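Local coordinates for pyruvate kinase (Toxoplasma gondii, PDB 3GG8), which catalyses the last step of glycolysis, the transfer of phosphate from phosphoenolpyruvate to ADP, yielding pyruvate and ATP, at residues 151-162 / 191-201. Sequence-based numbering, arbitrary orientation.
Sequences SVKPGNTILIAD and KNMNLPNVKVQ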
loop_
_atom_site.group_PDB
_atom_site.type_symbol
_atom_site.label_atom_id
_atom_site.label_comp_id
_atom_site.label_asym_id
_atom_site.label_seq_id
_atom_site.Cartn_x
_atom_site.Cartn_y
_atom_site.Cartn_z
ATOM N N SER C 151 22.906 -46.606 7.873
ATOM C CA SER C 151 22.382 -45.245 7.891
ATOM C C SER C 151 23.080 -44.426 6.815
ATOM O O SER C 151 22.478 -43.606 6.120
ATOM C CB SER C 151 22.610 -44.608 9.267
ATOM O OG SER C 151 22.057 -45.407 10.306
ATOM N N VAL C 152 24.369 -44.687 6.695
ATOM C CA VAL C 152 25.275 -44.005 5.793
ATOM C C VAL C 152 25.389 -44.812 4.486
ATOM O O VAL C 152 25.214 -46.041 4.485
ATOM C CB VAL C 152 26.624 -43.760 6.567
ATOM C CG1 VAL C 152 27.785 -44.492 5.969
ATOM C CG2 VAL C 152 26.887 -42.282 6.787
ATOM N N LYS C 153 25.611 -44.115 3.369
ATOM C CA LYS C 153 25.789 -44.747 2.055
ATOM C C LYS C 153 27.008 -44.140 1.366
ATOM O O LYS C 153 27.425 -43.043 1.740
ATOM C CB LYS C 153 24.544 -44.555 1.170
ATOM C CG LYS C 153 23.253 -45.168 1.730
ATOM C CD LYS C 153 22.145 -45.232 0.678
ATOM C CE LYS C 153 20.768 -44.899 1.283
ATOM N NZ LYS C 153 20.434 -45.671 2.538
ATOM N N PRO C 154 27.593 -44.844 0.366
ATOM C CA PRO C 154 28.704 -44.259 -0.400
ATOM C C PRO C 154 28.407 -42.822 -0.857
ATOM O O PRO C 154 27.345 -42.556 -1.416
ATOM C CB PRO C 154 28.811 -45.187 -1.616
ATOM C CG PRO C 154 28.351 -46.520 -1.110
ATOM C CD PRO C 154 27.271 -46.214 -0.093
ATOM N N GLY C 155 29.327 -41.901 -0.610
ATOM C CA GLY C 155 29.135 -40.526 -1.049
ATOM C C GLY C 155 28.756 -39.613 0.094
ATOM O O GLY C 155 29.015 -38.400 0.034
ATOM N N ASN C 156 28.150 -40.200 1.130
ATOM C CA ASN C 156 27.843 -39.505 2.383
ATOM C C ASN C 156 29.095 -38.954 3.067
ATOM O O ASN C 156 30.176 -39.526 2.963
ATOM C CB ASN C 156 27.132 -40.436 3.378
ATOM C CG ASN C 156 25.619 -40.452 3.214
ATOM O OD1 ASN C 156 25.020 -41.513 2.998
ATOM N ND2 ASN C 156 24.992 -39.287 3.319
ATOM N N THR C 157 28.929 -37.860 3.797
ATOM C CA THR C 157 30.016 -37.287 4.565
ATOM C C THR C 157 29.830 -37.574 6.059
ATOM O O THR C 157 28.721 -37.460 6.578
ATOM C CB THR C 157 30.120 -35.771 4.295
ATOM O OG1 THR C 157 30.524 -35.568 2.935
ATOM C CG2 THR C 157 31.131 -35.123 5.220
ATOM N N ILE C 158 30.905 -37.975 6.734
ATOM C CA ILE C 158 30.899 -38.082 8.196
ATOM C C ILE C 158 31.910 -37.110 8.802
ATOM O O ILE C 158 33.089 -37.115 8.418
ATOM C CB ILE C 158 31.238 -39.513 8.706
ATOM C CG1 ILE C 158 30.258 -40.554 8.179
ATOM C CG2 ILE C 158 31.259 -39.553 10.236
ATOM C CD1 ILE C 158 30.743 -41.980 8.430
ATOM N N LEU C 159 31.439 -36.294 9.744
ATOM C CA LEU C 159 32.285 -35.357 10.494
ATOM C C LEU C 159 32.682 -35.908 11.865
ATOM O O LEU C 159 31.859 -36.520 12.570
ATOM C CB LEU C 159 31.588 -34.001 10.652
ATOM C CG LEU C 159 31.956 -32.864 9.694
ATOM C CD1 LEU C 159 31.789 -33.266 8.252
ATOM C CD2 LEU C 159 31.118 -31.644 9.988
ATOM N N ILE C 160 33.942 -35.685 12.233
ATOM C CA ILE C 160 34.528 -36.226 13.464
ATOM C C ILE C 160 35.238 -35.126 14.249
ATOM O O ILE C 160 35.958 -34.315 13.663
ATOM C CB ILE C 160 35.520 -37.373 13.161
ATOM C CG1 ILE C 160 34.804 -38.511 12.435
ATOM C CG2 ILE C 160 36.176 -37.881 14.445
ATOM C CD1 ILE C 160 35.731 -39.453 11.694
ATOM N N ALA C 161 35.022 -35.101 15.566
ATOM C CA ALA C 161 35.680 -34.135 16.476
ATOM C C ALA C 161 35.336 -32.670 16.178
ATOM O O ALA C 161 36.193 -31.894 15.736
ATOM C CB ALA C 161 37.205 -34.340 16.493
ATOM N N ASP C 162 34.083 -32.304 16.458
ATOM C CA ASP C 162 33.542 -30.985 16.121
ATOM C C ASP C 162 33.885 -30.544 14.689
ATOM O O ASP C 162 34.213 -29.377 14.443
ATOM C CB ASP C 162 33.979 -29.928 17.157
ATOM C CG ASP C 162 33.509 -30.265 18.573
ATOM O OD1 ASP C 162 34.210 -29.903 19.541
ATOM O OD2 ASP C 162 32.454 -30.917 18.723
ATOM N N LYS C 191 35.641 -38.740 20.483
ATOM C CA LYS C 191 35.168 -37.468 19.976
ATOM C C LYS C 191 33.772 -37.619 19.378
ATOM O O LYS C 191 33.394 -38.693 18.899
ATOM C CB LYS C 191 36.132 -36.929 18.926
ATOM C CG LYS C 191 37.523 -36.698 19.419
ATOM C CD LYS C 191 37.558 -35.783 20.618
ATOM C CE LYS C 191 38.990 -35.430 20.983
ATOM N NZ LYS C 191 39.162 -35.385 22.459
ATOM N N ASN C 192 33.010 -36.529 19.403
ATOM C CA ASN C 192 31.697 -36.504 18.772
ATOM C C ASN C 192 31.752 -36.706 17.251
ATOM O O ASN C 192 32.749 -36.398 16.589
ATOM C CB ASN C 192 30.929 -35.226 19.137
ATOM C CG ASN C 192 31.597 -33.951 18.617
ATOM O OD1 ASN C 192 32.275 -33.944 17.574
ATOM N ND2 ASN C 192 31.392 -32.848 19.352
ATOM N N MET C 193 30.658 -37.237 16.722
ATOM C CA MET C 193 30.512 -37.484 15.297
ATOM C C MET C 193 29.198 -36.899 14.791
ATOM O O MET C 193 28.182 -36.870 15.500
ATOM C CB MET C 193 30.594 -38.989 14.998
ATOM C CG MET C 193 31.957 -39.596 15.345
ATOM S SD MET C 193 32.079 -41.382 15.108
ATOM C CE MET C 193 31.793 -41.542 13.339
ATOM N N ASN C 194 29.240 -36.409 13.557
ATOM C CA ASN C 194 28.057 -35.916 12.893
ATOM C C ASN C 194 27.836 -36.635 11.579
ATOM O O ASN C 194 28.795 -37.010 10.883
ATOM C CB ASN C 194 28.154 -34.404 12.687
ATOM C CG ASN C 194 28.163 -33.647 14.009
ATOM O OD1 ASN C 194 29.186 -33.574 14.679
ATOM N ND2 ASN C 194 27.015 -33.102 14.392
ATOM N N LEU C 195 26.560 -36.813 11.248
ATOM C CA LEU C 195 26.152 -37.509 10.029
ATOM C C LEU C 195 25.306 -36.609 9.119
ATOM O O LEU C 195 24.096 -36.800 9.036
ATOM C CB LEU C 195 25.359 -38.751 10.424
ATOM C CG LEU C 195 26.005 -40.128 10.557
ATOM C CD1 LEU C 195 27.476 -40.138 10.994
ATOM C CD2 LEU C 195 25.125 -41.042 11.432
ATOM N N PRO C 196 25.936 -35.620 8.447
ATOM C CA PRO C 196 25.225 -34.669 7.578
ATOM C C PRO C 196 24.237 -35.342 6.608
ATOM O O PRO C 196 24.615 -36.290 5.922
ATOM C CB PRO C 196 26.363 -34.008 6.787
ATOM C CG PRO C 196 27.539 -34.086 7.690
ATOM C CD PRO C 196 27.386 -35.348 8.492
ATOM N N ASN C 197 22.982 -34.877 6.582
ATOM C CA ASN C 197 21.966 -35.388 5.646
ATOM C C ASN C 197 21.547 -36.853 5.924
ATOM O O ASN C 197 20.989 -37.524 5.045
ATOM C CB ASN C 197 22.467 -35.236 4.195
ATOM C CG ASN C 197 21.368 -34.849 3.214
ATOM O OD1 ASN C 197 20.280 -34.393 3.590
ATOM N ND2 ASN C 197 21.664 -35.012 1.929
ATOM N N VAL C 198 21.813 -37.338 7.142
ATOM C CA VAL C 198 21.435 -38.708 7.540
ATOM C C VAL C 198 20.676 -38.704 8.875
ATOM O O VAL C 198 21.144 -38.139 9.867
ATOM C CB VAL C 198 22.684 -39.647 7.639
ATOM C CG1 VAL C 198 22.311 -41.004 8.227
ATOM C CG2 VAL C 198 23.327 -39.842 6.289
ATOM N N LYS C 199 19.501 -39.327 8.896
ATOM C CA LYS C 199 18.728 -39.463 10.125
ATOM C C LYS C 199 19.445 -40.384 11.136
ATOM O O LYS C 199 19.892 -41.472 10.787
ATOM C CB LYS C 199 17.305 -39.959 9.799
ATOM C CG LYS C 199 16.555 -40.543 10.989
ATOM C CD LYS C 199 15.041 -40.361 10.908
ATOM C CE LYS C 199 14.450 -40.360 12.320
ATOM N NZ LYS C 199 13.069 -39.782 12.402
ATOM N N VAL C 200 19.562 -39.939 12.379
ATOM C CA VAL C 200 20.202 -40.748 13.418
ATOM C C VAL C 200 19.159 -41.657 14.066
ATOM O O VAL C 200 18.179 -41.173 14.621
ATOM C CB VAL C 200 20.935 -39.885 14.474
ATOM C CG1 VAL C 200 21.590 -40.764 15.530
ATOM C CG2 VAL C 200 21.988 -38.995 13.794
ATOM N N GLN C 201 19.373 -42.970 13.971
ATOM C CA GLN C 201 18.402 -43.962 14.439
ATOM C C GLN C 201 18.552 -44.243 15.927
ATOM O O GLN C 201 18.633 -45.398 16.357
ATOM C CB GLN C 201 18.518 -45.270 13.646
ATOM C CG GLN C 201 18.159 -45.167 12.165
ATOM C CD GLN C 201 18.452 -46.462 11.401
ATOM O OE1 GLN C 201 18.165 -47.573 11.884
ATOM N NE2 GLN C 201 19.019 -46.325 10.202
HETATM O O HOH W 1 26.337 -38.744 6.770
#
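Leu159 and Asn194 form an antiparallel hydrogen-bonded pair between strands 157-160 and 193-194. Leu159 N donates to Asn194 O at 3.0 Å, and Asn194 N donates back to Leu159 O at 2.8 Å. Both donors are tilted by about 25° from the carbonyl planes. Ile160 and Met193 are the next, non-hydrogen-bonded pair. Ala161 N then bonds Asn192 O.

Met193 can be followed outward. Its CB lies near the carbonyl O of Leu159. CG passes Ile160 CG1 at 4.2 Å. The side chain turns about the CG-SD bond (chi3 62°), and CE meets Ile158 CG2 at 3.7 Å. Leu195 CD1 touches the same Ile158 methyl. On the face of Leu159 and Asn194, their CB atoms meet, and Asn194 ND2 hydrogen-bonds to Glu285 OE2.

Beyond the paired residues, Pro196 is the second residue of a type II beta turn from Leu195 to Val198, closed by Val198 N to Leu195 O. Pro196 CD packs against Thr157 O. A water donates to both Thr157 O and Pro196 O, joining the two segments where direct pairing stops. Val198 splits its methyls: CG1 touches Ser151 CB, while CG2 lies 3.4 Å from Asn156 ND2. At the other end, Asp162 N donates to Asn192 OD1 at 2.7 Å, on a lone pair in the carbonyl plane.

Strand 193-194 is an outermost strand of the mixed sheet within this chain. This sheet belongs to the small beta domain inserted in the pyruvate kinase barrel. The chemistry implies a short seam held mainly by backbone bonds, lined with apolar side chains on the Met193 face and closed by a backbone-to-side-chain bond at one end and a water bridge towards the other.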